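Long-range contacts in XAC2610 protein (Xanthomonas axonopodis pv. citri, PDB 4QTQ), which binds calcium and probably acts as an immunity protein inhibiting a peptidoglycan hydrolase linked to a bacteria-killing type IV secretion system: residues V30-Q35 with P51-T56; L65-L70 with V107-G112; G81-T86 with F151-N156; T97-D102 with Y122-F127. One frame throughout, in Å; residues are numbered along the deposited sequence. Where two conformers were deposited one is given.

Contact 1: residues V30-Q35 with P51-T56; sequences VSVHAQ and PVVEVT
Glu54 O takes two groups of the facing strand: Ser31 N donates to it at 2.9 Å, and Val30 CA makes a CA-H contact with it at 3.3 Å. Glu54 N returns a bond of 2.9 Å to Ser31 O, which makes Ser31 and Glu54 a hydrogen-bonded antiparallel pair. Both N-H bonds are nearly straight. His33 and Val52 form the next such pair, with His33 N on Val52 O at 3.0 Å. Val52 O also receives a CA-H contact from Val32 CA at 3.3 Å.

On the face that carries Ser31 and His33, both of these side chains have a second conformer. In the conformers given, His33 CG lies beside the backbone N (chi1 -35°). NE2 is then 2.9 Å from Ser31 OG, a weak and doubtful bond. In this conformer the ring edge meets Glu54 CB, and CD2 packs on Val52 CG1 at 3.9 Å.

The opposite face is apolar. There Val30 CG1 meets Val53 CG1 at 4.0 Å, the two side chains crossing at a slant. These strands are the middle pair of a four-stranded antiparallel sheet. Strand 20-25 flanks Val30 and Val32, and strand 63-65 flanks Val53 and Val55. On this apolar face Leu70 and Ile94 pack on Val32 and Val53.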
loop_
_atom_site.group_PDB
_atom_site.type_symbol
_atom_site.label_atom_id
_atom_site.label_comp_id
_atom_site.label_asym_id
_atom_site.label_seq_id
_atom_site.Cartn_x
_atom_site.Cartn_y
_atom_site.Cartn_z
ATOM N N VAL A 30 7.848 -9.229 -13.035
ATOM C CA VAL A 30 7.025 -9.721 -11.939
ATOM C C VAL A 30 6.189 -10.894 -12.430
ATOM O O VAL A 30 5.519 -10.799 -13.471
ATOM C CB VAL A 30 6.069 -8.644 -11.378
ATOM C CG1 VAL A 30 5.343 -9.185 -10.149
ATOM C CG2 VAL A 30 6.821 -7.369 -11.025
ATOM N N SER A 31 6.259 -11.998 -11.693
ATOM C CA SER A 31 5.432 -13.161 -11.976
ATOM C C SER A 31 4.597 -13.515 -10.759
ATOM O O SER A 31 4.994 -13.258 -9.631
ATOM C CB SER A 31 6.288 -14.358 -12.405
ATOM O OG SER A 31 7.151 -14.790 -11.366
ATOM N N VAL A 32 3.434 -14.096 -11.010
ATOM C CA VAL A 32 2.532 -14.545 -9.960
ATOM C C VAL A 32 2.244 -16.019 -10.224
ATOM O O VAL A 32 1.995 -16.406 -11.367
ATOM C CB VAL A 32 1.192 -13.764 -9.967
ATOM C CG1 VAL A 32 0.285 -14.241 -8.835
ATOM C CG2 VAL A 32 1.431 -12.263 -9.856
ATOM N N HIS A 33 2.315 -16.827 -9.171
ATOM C CA HIS A 33 1.967 -18.231 -9.229
ATOM C C HIS A 33 0.926 -18.485 -8.127
ATOM O O HIS A 33 1.252 -18.414 -6.939
ATOM C CB HIS A 33 3.238 -19.069 -9.037
ATOM C CG HIS A 33 4.457 -18.451 -9.656
ATOM N ND1 HIS A 33 4.853 -18.718 -10.948
ATOM C CD2 HIS A 33 5.340 -17.545 -9.171
ATOM C CE1 HIS A 33 5.940 -18.021 -11.225
ATOM N NE2 HIS A 33 6.257 -17.301 -10.164
ATOM N N ALA A 34 -0.313 -18.752 -8.524
ATOM C CA ALA A 34 -1.406 -18.940 -7.575
ATOM C C ALA A 34 -2.417 -19.912 -8.134
ATOM O O ALA A 34 -2.964 -19.687 -9.213
ATOM C CB ALA A 34 -2.086 -17.613 -7.273
ATOM N N GLN A 35 -2.667 -20.975 -7.379
ATOM C CA GLN A 35 -3.644 -21.998 -7.728
ATOM C C GLN A 35 -4.886 -21.835 -6.848
ATOM O O GLN A 35 -4.834 -21.203 -5.794
ATOM C CB GLN A 35 -3.054 -23.397 -7.485
ATOM C CG GLN A 35 -1.591 -23.585 -7.875
ATOM C CD GLN A 35 -1.388 -23.652 -9.376
ATOM O OE1 GLN A 35 -1.873 -24.573 -10.032
ATOM N NE2 GLN A 35 -0.654 -22.683 -9.928
ATOM N N PRO A 51 -0.136 -18.073 -2.429
ATOM C CA PRO A 51 0.216 -17.339 -3.636
ATOM C C PRO A 51 1.656 -16.847 -3.534
ATOM O O PRO A 51 2.104 -16.522 -2.440
ATOM C CB PRO A 51 -0.762 -16.164 -3.625
ATOM C CG PRO A 51 -1.006 -15.921 -2.184
ATOM C CD PRO A 51 -1.031 -17.286 -1.554
ATOM N N VAL A 52 2.359 -16.811 -4.666
ATOM C CA VAL A 52 3.752 -16.349 -4.721
ATOM C C VAL A 52 3.849 -15.200 -5.710
ATOM O O VAL A 52 3.392 -15.322 -6.839
ATOM C CB VAL A 52 4.712 -17.468 -5.175
ATOM C CG1 VAL A 52 6.130 -16.930 -5.354
ATOM C CG2 VAL A 52 4.691 -18.621 -4.179
ATOM N N VAL A 53 4.432 -14.089 -5.273
ATOM C CA VAL A 53 4.742 -12.974 -6.154
ATOM C C VAL A 53 6.264 -12.885 -6.223
ATOM O O VAL A 53 6.925 -12.631 -5.209
ATOM C CB VAL A 53 4.152 -11.660 -5.626
ATOM C CG1 VAL A 53 4.655 -10.471 -6.438
ATOM C CG2 VAL A 53 2.625 -11.734 -5.637
ATOM N N GLU A 54 6.812 -13.134 -7.410
ATOM C CA GLU A 54 8.257 -13.112 -7.612
ATOM C C GLU A 54 8.664 -11.872 -8.401
ATOM O O GLU A 54 8.133 -11.627 -9.485
ATOM C CB GLU A 54 8.731 -14.359 -8.347
ATOM C CG GLU A 54 10.237 -14.537 -8.282
ATOM C CD GLU A 54 10.723 -15.685 -9.127
ATOM O OE1 GLU A 54 10.777 -15.536 -10.374
ATOM O OE2 GLU A 54 11.077 -16.725 -8.531
ATOM N N VAL A 55 9.617 -11.119 -7.844
ATOM C CA VAL A 55 10.064 -9.835 -8.400
ATOM C C VAL A 55 11.557 -9.918 -8.740
ATOM O O VAL A 55 12.383 -10.282 -7.887
ATOM C CB VAL A 55 9.832 -8.683 -7.394
ATOM C CG1 VAL A 55 10.248 -7.344 -7.987
ATOM C CG2 VAL A 55 8.377 -8.642 -6.941
ATOM N N THR A 56 11.894 -9.578 -9.979
ATOM C CA THR A 56 13.268 -9.575 -10.444
ATOM C C THR A 56 13.663 -8.166 -10.866
ATOM O O THR A 56 13.308 -7.722 -11.954
ATOM C CB THR A 56 13.459 -10.502 -11.661
ATOM O OG1 THR A 56 12.909 -11.802 -11.393
ATOM C CG2 THR A 56 14.948 -10.615 -12.013
#

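Contact 2: residues L65-L70 with V107-G112; sequences LEPEAL and VVVWSG
Apolar contacts carry most of this meeting between Leu65, Pro67 and Leu70 and the valines of strand 106-112. Leu65 CD1 reaches Val107 CG1 at 3.8 Å, with the two side chains set at a slant. Pro67 CB lies 4.2 Å from Val109 CG1. The same methyl takes Leu70 CD1 at 3.4 Å, tighter than usual for two carbons, and these side chains cross at about a right angle. The CA-CB bond of Leu70 points away from the strand. Its second torsion, 66°, brings CD1 back onto Val109.

No conventional hydrogen bond links the two segments. The polar part is a CA-H contact from Ser111 CA to Ala69 O at 3.3 Å. Ala69 O is buried here and has no conventional partner in the model. Ala69 CB in turn lies 3.4 Å from Ser111 O. The hydroxyl of Ser111 is hydrogen-bonded to Ser123 OG on the next strand.

Ser111 and Gly112 form a classic beta bulge opposite Ser121. The loop 65-70 leaves strand 63-65 of the four-stranded sheet and leads into strand 70-73. It lies against strand 106-112 of the mixed sheet, beside Tyr125 and Leu134, and so joins the two sheets.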
loop_
_atom_site.group_PDB
_atom_site.type_symbol
_atom_site.label_atom_id
_atom_site.label_comp_id
_atom_site.label_asym_id
_atom_site.label_seq_id
_atom_site.Cartn_x
_atom_site.Cartn_y
_atom_site.Cartn_z
ATOM N N LEU A 65 8.012 -13.351 -2.856
ATOM C CA LEU A 65 7.201 -12.918 -1.738
ATOM C C LEU A 65 6.093 -13.927 -1.563
ATOM O O LEU A 65 5.564 -14.437 -2.561
ATOM C CB LEU A 65 6.602 -11.549 -2.008
ATOM C CG LEU A 65 7.577 -10.428 -2.325
ATOM C CD1 LEU A 65 6.793 -9.188 -2.695
ATOM C CD2 LEU A 65 8.489 -10.159 -1.144
ATOM N N GLU A 66 5.754 -14.213 -0.306
ATOM C CA GLU A 66 4.660 -15.112 0.024
ATOM C C GLU A 66 3.607 -14.407 0.895
ATOM O O GLU A 66 3.577 -14.602 2.113
ATOM C CB GLU A 66 5.183 -16.361 0.728
ATOM C CG GLU A 66 6.039 -17.266 -0.154
ATOM C CD GLU A 66 7.538 -17.071 0.023
ATOM O OE1 GLU A 66 7.968 -16.141 0.752
ATOM O OE2 GLU A 66 8.296 -17.873 -0.571
ATOM N N PRO A 67 2.740 -13.585 0.269
ATOM C CA PRO A 67 1.695 -12.899 1.037
ATOM C C PRO A 67 0.610 -13.851 1.570
ATOM O O PRO A 67 0.338 -14.911 0.981
ATOM C CB PRO A 67 1.114 -11.894 0.034
ATOM C CG PRO A 67 1.387 -12.492 -1.303
ATOM C CD PRO A 67 2.685 -13.244 -1.169
ATOM N N GLU A 68 -0.005 -13.467 2.683
ATOM C CA GLU A 68 -1.032 -14.306 3.325
ATOM C C GLU A 68 -2.209 -14.537 2.371
ATOM O O GLU A 68 -2.848 -15.584 2.392
ATOM C CB GLU A 68 -1.494 -13.669 4.649
ATOM C CG GLU A 68 -2.032 -14.676 5.661
ATOM C CD GLU A 68 -1.973 -14.193 7.105
ATOM O OE1 GLU A 68 -2.971 -14.395 7.829
ATOM O OE2 GLU A 68 -0.935 -13.628 7.526
ATOM N N ALA A 69 -2.496 -13.538 1.544
ATOM C CA ALA A 69 -3.438 -13.683 0.443
ATOM C C ALA A 69 -3.090 -12.674 -0.644
ATOM O O ALA A 69 -2.268 -11.788 -0.427
ATOM C CB ALA A 69 -4.876 -13.499 0.931
ATOM N N LEU A 70 -3.694 -12.838 -1.822
ATOM C CA LEU A 70 -3.473 -11.939 -2.960
ATOM C C LEU A 70 -4.781 -11.746 -3.737
ATOM O O LEU A 70 -5.422 -12.728 -4.169
ATOM C CB LEU A 70 -2.392 -12.500 -3.897
ATOM C CG LEU A 70 -2.055 -11.656 -5.149
ATOM C CD1 LEU A 70 -1.414 -10.331 -4.782
ATOM C CD2 LEU A 70 -1.151 -12.415 -6.108
ATOM N N VAL A 107 7.850 -2.864 -2.690
ATOM C CA VAL A 107 6.717 -3.580 -3.248
ATOM C C VAL A 107 5.523 -3.541 -2.292
ATOM O O VAL A 107 5.673 -3.707 -1.069
ATOM C CB VAL A 107 7.084 -5.043 -3.608
ATOM C CG1 VAL A 107 5.881 -5.783 -4.193
ATOM C CG2 VAL A 107 8.246 -5.066 -4.575
ATOM N N VAL A 108 4.356 -3.283 -2.872
ATOM C CA VAL A 108 3.105 -3.207 -2.130
ATOM C C VAL A 108 2.120 -4.159 -2.786
ATOM O O VAL A 108 1.917 -4.132 -4.003
ATOM C CB VAL A 108 2.523 -1.774 -2.123
ATOM C CG1 VAL A 108 1.203 -1.741 -1.370
ATOM C CG2 VAL A 108 3.504 -0.786 -1.531
ATOM N N VAL A 109 1.503 -5.003 -1.975
ATOM C CA VAL A 109 0.649 -6.056 -2.477
ATOM C C VAL A 109 -0.748 -5.943 -1.838
ATOM O O VAL A 109 -0.871 -5.781 -0.620
ATOM C CB VAL A 109 1.310 -7.415 -2.193
ATOM C CG1 VAL A 109 0.355 -8.557 -2.428
ATOM C CG2 VAL A 109 2.559 -7.579 -3.064
ATOM N N TRP A 110 -1.789 -5.998 -2.669
ATOM C CA TRP A 110 -3.163 -5.994 -2.173
ATOM C C TRP A 110 -3.435 -7.375 -1.613
ATOM O O TRP A 110 -3.702 -8.315 -2.364
ATOM C CB TRP A 110 -4.147 -5.624 -3.282
ATOM C CG TRP A 110 -5.608 -5.715 -2.857
ATOM C CD1 TRP A 110 -6.093 -5.870 -1.585
ATOM C CD2 TRP A 110 -6.759 -5.649 -3.715
ATOM N NE1 TRP A 110 -7.471 -5.938 -1.605
ATOM C CE2 TRP A 110 -7.906 -5.785 -2.895
ATOM C CE3 TRP A 110 -6.933 -5.516 -5.103
ATOM C CZ2 TRP A 110 -9.193 -5.790 -3.411
ATOM C CZ3 TRP A 110 -8.216 -5.519 -5.614
ATOM C CH2 TRP A 110 -9.333 -5.657 -4.768
ATOM N N SER A 111 -3.341 -7.499 -0.288
ATOM C CA SER A 111 -3.376 -8.803 0.384
ATOM C C SER A 111 -4.612 -9.060 1.251
ATOM O O SER A 111 -4.822 -10.185 1.685
ATOM C CB SER A 111 -2.142 -8.964 1.265
ATOM O OG SER A 111 -2.090 -7.944 2.252
ATOM N N GLY A 112 -5.422 -8.044 1.521
ATOM C CA GLY A 112 -6.558 -8.233 2.424
ATOM C C GLY A 112 -7.640 -7.226 2.167
ATOM O O GLY A 112 -7.540 -6.425 1.233
#

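Contact 3: residues G81-T86 with F151-N156; sequences GPLDDT and FSVKGN
Leu83 sends its side chain toward strand 152-154 and has the largest share of the buried surface. Its CG stands opposite the carbonyl carbon, beside the backbone N (chi1 -58°), and the chain beyond is extended. This places CD1 against two apolar partners. It is 4.0 Å from Val153 CG2, the two side chains crossing at a slant. It is also 4.0 Å from Phe151 CE1, approaching the ring obliquely. The CA-CB bond of Phe151 points away from the loop. Its chi1 of 47° holds CG between the backbone N and the carbonyl carbon, which brings CE1 back toward Leu83.

The backbone adds one strong bond. Val153 N donates to Leu83 O at 2.7 Å, nearly straight and in the carbonyl plane. Water 1 makes a second bridge: it accepts from Asp85 N and donates to Val153 O, at 3.0 Å.

Asp85 turns its carboxylate to Ser152. OD2 of Asp85 comes to 3.1 Å from Ser152 OG. The aspartate is exposed and poorly ordered, and the hydroxyl has another acceptor within reach, so this link is unsettled.

Segment 81-86 follows strand 78-80 of the mixed sheet. Strand 152-154 is an outermost strand of the six-stranded antiparallel C-terminal sheet, so the contact joins the two sheets. Leu158 and Thr159 of the neighbouring strand 157-163 touch Phe151, Ser152 and Val153.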
loop_
_atom_site.group_PDB
_atom_site.type_symbol
_atom_site.label_atom_id
_atom_site.label_comp_id
_atom_site.label_asym_id
_atom_site.label_seq_id
_atom_site.Cartn_x
_atom_site.Cartn_y
_atom_site.Cartn_z
ATOM N N GLY A 81 5.396 3.324 -10.232
ATOM C CA GLY A 81 5.441 4.772 -10.166
ATOM C C GLY A 81 5.326 5.277 -8.749
ATOM O O GLY A 81 5.260 4.477 -7.802
ATOM N N PRO A 82 5.291 6.609 -8.585
ATOM C CA PRO A 82 5.216 7.171 -7.245
ATOM C C PRO A 82 3.799 7.104 -6.653
ATOM O O PRO A 82 2.807 6.957 -7.396
ATOM C CB PRO A 82 5.665 8.627 -7.450
ATOM C CG PRO A 82 5.513 8.916 -8.918
ATOM C CD PRO A 82 5.138 7.644 -9.624
ATOM N N LEU A 83 3.720 7.185 -5.324
ATOM C CA LEU A 83 2.441 7.302 -4.627
ATOM C C LEU A 83 2.116 8.782 -4.364
ATOM O O LEU A 83 2.118 9.251 -3.218
ATOM C CB LEU A 83 2.463 6.493 -3.324
ATOM C CG LEU A 83 2.752 4.987 -3.456
ATOM C CD1 LEU A 83 2.844 4.330 -2.082
ATOM C CD2 LEU A 83 1.718 4.284 -4.335
ATOM N N ASP A 84 1.848 9.514 -5.445
ATOM C CA ASP A 84 1.439 10.916 -5.353
ATOM C C ASP A 84 -0.022 11.007 -4.940
ATOM O O ASP A 84 -0.869 10.299 -5.488
ATOM C CB ASP A 84 1.582 11.619 -6.698
ATOM C CG ASP A 84 3.010 11.713 -7.176
ATOM O OD1 ASP A 84 3.919 11.808 -6.328
ATOM O OD2 ASP A 84 3.217 11.717 -8.410
ATOM N N ASP A 85 -0.311 11.889 -3.983
ATOM C CA ASP A 85 -1.691 12.159 -3.553
ATOM C C ASP A 85 -2.460 12.721 -4.749
ATOM O O ASP A 85 -3.660 12.469 -4.909
ATOM C CB ASP A 85 -1.715 13.139 -2.365
ATOM C CG ASP A 85 -2.973 13.005 -1.507
ATOM O OD1 ASP A 85 -4.064 13.406 -1.968
ATOM O OD2 ASP A 85 -2.864 12.519 -0.360
ATOM N N THR A 86 -1.750 13.470 -5.590
ATOM C CA THR A 86 -2.286 13.924 -6.866
ATOM C C THR A 86 -2.529 12.725 -7.802
ATOM O O THR A 86 -3.674 12.316 -7.984
ATOM C CB THR A 86 -1.368 14.986 -7.512
ATOM O OG1 THR A 86 -0.026 14.493 -7.581
ATOM C CG2 THR A 86 -1.379 16.274 -6.688
ATOM N N PHE A 151 -1.749 4.696 1.406
ATOM C CA PHE A 151 -1.154 5.992 1.719
ATOM C C PHE A 151 -0.456 6.638 0.520
ATOM O O PHE A 151 -0.162 5.975 -0.477
ATOM C CB PHE A 151 -0.169 5.860 2.904
ATOM C CG PHE A 151 0.782 4.699 2.793
ATOM C CD1 PHE A 151 1.889 4.764 1.963
ATOM C CD2 PHE A 151 0.561 3.530 3.520
ATOM C CE1 PHE A 151 2.771 3.692 1.864
ATOM C CE2 PHE A 151 1.429 2.459 3.420
ATOM C CZ PHE A 151 2.540 2.539 2.595
ATOM N N SER A 152 -0.227 7.947 0.628
ATOM C CA SER A 152 0.533 8.709 -0.371
ATOM C C SER A 152 1.886 9.038 0.235
ATOM O O SER A 152 1.991 9.190 1.443
ATOM C CB SER A 152 -0.191 10.003 -0.722
ATOM O OG SER A 152 -1.584 9.775 -0.886
ATOM N N VAL A 153 2.915 9.158 -0.594
ATOM C CA VAL A 153 4.248 9.482 -0.102
ATOM C C VAL A 153 4.683 10.849 -0.630
ATOM O O VAL A 153 4.498 11.158 -1.811
ATOM C CB VAL A 153 5.285 8.403 -0.498
ATOM C CG1 VAL A 153 6.656 8.755 0.068
ATOM C CG2 VAL A 153 4.855 7.032 0.005
ATOM N N LYS A 154 5.243 11.664 0.266
ATOM C CA LYS A 154 5.804 12.980 -0.078
ATOM C C LYS A 154 7.076 13.170 0.740
ATOM O O LYS A 154 7.008 13.414 1.939
ATOM C CB LYS A 154 4.799 14.088 0.258
ATOM C CG LYS A 154 5.264 15.504 -0.073
ATOM C CD LYS A 154 4.543 16.550 0.771
ATOM C CE LYS A 154 5.122 17.943 0.567
ATOM N NZ LYS A 154 4.968 18.410 -0.839
ATOM N N GLY A 155 8.232 13.052 0.099
ATOM C CA GLY A 155 9.507 13.055 0.821
ATOM C C GLY A 155 9.551 11.912 1.816
ATOM O O GLY A 155 9.257 10.768 1.459
ATOM N N ASN A 156 9.877 12.223 3.071
ATOM C CA ASN A 156 9.837 11.221 4.141
ATOM C C ASN A 156 8.510 11.226 4.921
ATOM O O ASN A 156 8.419 10.640 6.007
ATOM C CB ASN A 156 11.046 11.373 5.078
ATOM C CG ASN A 156 10.944 12.581 5.994
ATOM O OD1 ASN A 156 10.296 13.581 5.666
ATOM N ND2 ASN A 156 11.595 12.496 7.153
HETATM O O HOH W 1 2.100 12.966 -2.312
#

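Contact 4: residues T97-D102 with Y122-F127; sequences TDINGD and YSVYLF. With CA (calcium ion), chain B.
Leu126, Ile99 and Asn100 bury the most surface in this contact. Ile99 and Val124 point at each other tip to tip, with Ile99 CD1 3.6 Å from Val124 CG1. Ile99 has CG1 beside its backbone N (chi1 -66°) and is extended beyond, which carries CD1 out to the strand. Leu126 lies over the start of the same side chain, its CD2 4.1 Å from Ile99 CB. Its other methyl, CD1, faces the side-chain amide of Asn100.

That amide belongs to the metal site. The calcium ion is bound by Asn100 at 2.3 Å (OD1 as modelled), by Asp98 OD1 at 2.3 Å and by Asp102 OD1 at 2.5 Å. Water 2 is a further ligand. It donates to Asp102 OD2 at 2.6 Å and to Phe127 O at 2.7 Å, so it ties the loop and its metal to the strand. His104 O and the carboxylate of Asp106 complete the shell, and Asp106 OD1 also accepts from Phe127 N.

Ligands at every second residue, running Asp-Asn-Asp and then a backbone carbonyl, resemble the calcium loop of an EF-hand. Here the loop joins two beta strands, 94-97 and 106-112, instead of two helices.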
loop_
_atom_site.group_PDB
_atom_site.type_symbol
_atom_site.label_atom_id
_atom_site.label_comp_id
_atom_site.label_asym_id
_atom_site.label_seq_id
_atom_site.Cartn_x
_atom_site.Cartn_y
_atom_site.Cartn_z
ATOM N N THR A 97 7.189 0.827 -6.167
ATOM C CA THR A 97 7.286 2.227 -5.804
ATOM C C THR A 97 8.301 2.342 -4.672
ATOM O O THR A 97 8.360 1.471 -3.799
ATOM C CB THR A 97 5.912 2.776 -5.349
ATOM O OG1 THR A 97 5.983 4.194 -5.204
ATOM C CG2 THR A 97 5.465 2.158 -4.008
ATOM N N ASP A 98 9.122 3.390 -4.708
ATOM C CA ASP A 98 10.130 3.604 -3.668
ATOM C C ASP A 98 9.465 4.384 -2.571
ATOM O O ASP A 98 9.182 5.560 -2.722
ATOM C CB ASP A 98 11.341 4.377 -4.207
ATOM C CG ASP A 98 12.448 4.556 -3.166
ATOM O OD1 ASP A 98 12.526 3.760 -2.190
ATOM O OD2 ASP A 98 13.252 5.502 -3.345
ATOM N N ILE A 99 9.193 3.715 -1.465
ATOM C CA ILE A 99 8.454 4.321 -0.370
ATOM C C ILE A 99 9.408 5.114 0.517
ATOM O O ILE A 99 9.076 6.216 0.953
ATOM C CB ILE A 99 7.686 3.247 0.443
ATOM C CG1 ILE A 99 6.592 2.622 -0.443
ATOM C CG2 ILE A 99 7.076 3.843 1.709
ATOM C CD1 ILE A 99 5.892 1.421 0.152
ATOM N N ASN A 100 10.594 4.568 0.765
ATOM C CA ASN A 100 11.521 5.192 1.711
ATOM C C ASN A 100 12.602 6.096 1.095
ATOM O O ASN A 100 13.523 6.514 1.795
ATOM C CB ASN A 100 12.141 4.136 2.643
ATOM C CG ASN A 100 12.947 3.087 1.910
ATOM O OD1 ASN A 100 12.948 3.001 0.678
ATOM N ND2 ASN A 100 13.620 2.258 2.678
ATOM N N GLY A 101 12.480 6.399 -0.195
ATOM C CA GLY A 101 13.316 7.408 -0.845
ATOM C C GLY A 101 14.795 7.088 -1.027
ATOM O O GLY A 101 15.596 7.989 -1.273
ATOM N N ASP A 102 15.167 5.819 -0.939
ATOM C CA ASP A 102 16.567 5.431 -1.088
ATOM C C ASP A 102 16.961 5.079 -2.524
ATOM O O ASP A 102 18.075 4.641 -2.760
ATOM C CB ASP A 102 16.906 4.268 -0.145
ATOM C CG ASP A 102 16.259 2.943 -0.561
ATOM O OD1 ASP A 102 15.383 2.922 -1.448
ATOM O OD2 ASP A 102 16.643 1.909 0.014
ATOM N N TYR A 122 -3.152 -3.749 2.568
ATOM C CA TYR A 122 -1.929 -4.077 1.846
ATOM C C TYR A 122 -0.801 -4.604 2.717
ATOM O O TYR A 122 -0.686 -4.260 3.904
ATOM C CB TYR A 122 -1.423 -2.819 1.120
ATOM C CG TYR A 122 -2.440 -2.251 0.146
ATOM C CD1 TYR A 122 -3.442 -1.391 0.587
ATOM C CD2 TYR A 122 -2.422 -2.604 -1.200
ATOM C CE1 TYR A 122 -4.383 -0.880 -0.289
ATOM C CE2 TYR A 122 -3.360 -2.094 -2.085
ATOM C CZ TYR A 122 -4.343 -1.240 -1.624
ATOM O OH TYR A 122 -5.286 -0.727 -2.491
ATOM N N SER A 123 0.045 -5.418 2.083
ATOM C CA SER A 123 1.286 -5.875 2.643
ATOM C C SER A 123 2.363 -5.054 1.959
ATOM O O SER A 123 2.416 -4.998 0.729
ATOM C CB SER A 123 1.501 -7.374 2.379
ATOM O OG SER A 123 0.527 -8.184 3.042
ATOM N N VAL A 124 3.206 -4.415 2.770
ATOM C CA VAL A 124 4.288 -3.564 2.287
ATOM C C VAL A 124 5.632 -4.244 2.555
ATOM O O VAL A 124 5.889 -4.715 3.668
ATOM C CB VAL A 124 4.217 -2.171 2.952
ATOM C CG1 VAL A 124 5.368 -1.287 2.512
ATOM C CG2 VAL A 124 2.889 -1.514 2.623
ATOM N N TYR A 125 6.468 -4.302 1.516
ATOM C CA TYR A 125 7.819 -4.866 1.590
ATOM C C TYR A 125 8.863 -3.845 1.111
ATOM O O TYR A 125 8.839 -3.413 -0.057
ATOM C CB TYR A 125 7.941 -6.131 0.726
ATOM C CG TYR A 125 6.854 -7.172 0.945
ATOM C CD1 TYR A 125 5.580 -6.986 0.428
ATOM C CD2 TYR A 125 7.104 -8.339 1.657
ATOM C CE1 TYR A 125 4.576 -7.919 0.623
ATOM C CE2 TYR A 125 6.106 -9.290 1.864
ATOM C CZ TYR A 125 4.838 -9.064 1.344
ATOM O OH TYR A 125 3.834 -9.972 1.499
ATOM N N LEU A 126 9.777 -3.465 2.007
ATOM C CA LEU A 126 10.871 -2.564 1.649
ATOM C C LEU A 126 12.090 -3.359 1.184
ATOM O O LEU A 126 12.458 -4.375 1.779
ATOM C CB LEU A 126 11.248 -1.672 2.837
ATOM C CG LEU A 126 10.182 -0.714 3.365
ATOM C CD1 LEU A 126 10.781 0.138 4.466
ATOM C CD2 LEU A 126 9.630 0.176 2.259
ATOM N N PHE A 127 12.726 -2.892 0.118
ATOM C CA PHE A 127 13.963 -3.493 -0.302
ATOM C C PHE A 127 15.038 -3.173 0.734
ATOM O O PHE A 127 15.271 -2.013 1.060
ATOM C CB PHE A 127 14.401 -2.984 -1.674
ATOM C CG PHE A 127 15.553 -3.744 -2.237
ATOM C CD1 PHE A 127 15.372 -5.034 -2.714
ATOM C CD2 PHE A 127 16.825 -3.189 -2.266
ATOM C CE1 PHE A 127 16.438 -5.752 -3.219
ATOM C CE2 PHE A 127 17.896 -3.900 -2.777
ATOM C CZ PHE A 127 17.701 -5.180 -3.263
HETATM CA CA CA B . 13.192 1.714 -1.265
HETATM O O HOH W 2 14.610 0.254 -0.173
#

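In the fold
From the N terminus, contact 1 comes first and closes the loop between strands 28-33 and 52-56. It is complete before the others open. Contact 2 opens at 65-70 and brings this four-stranded sheet onto the mixed sheet. Contacts 1 and 2 touch through the backbone pair Val53 and Leu65. Contact 3 starts inside the loop of contact 2 and ends far beyond it, so the two cross. It ties the mixed sheet to the six-stranded C-terminal sheet. Contact 4, nested inside contact 3, closes the stretch from calcium loop 97-102 to strand 121-128 within the mixed sheet. It crosses contact 2, because 97-102 precedes 107-112 and 122-127 follows it. Contacts 1 and 3 lie on opposite sides of the chain's centre.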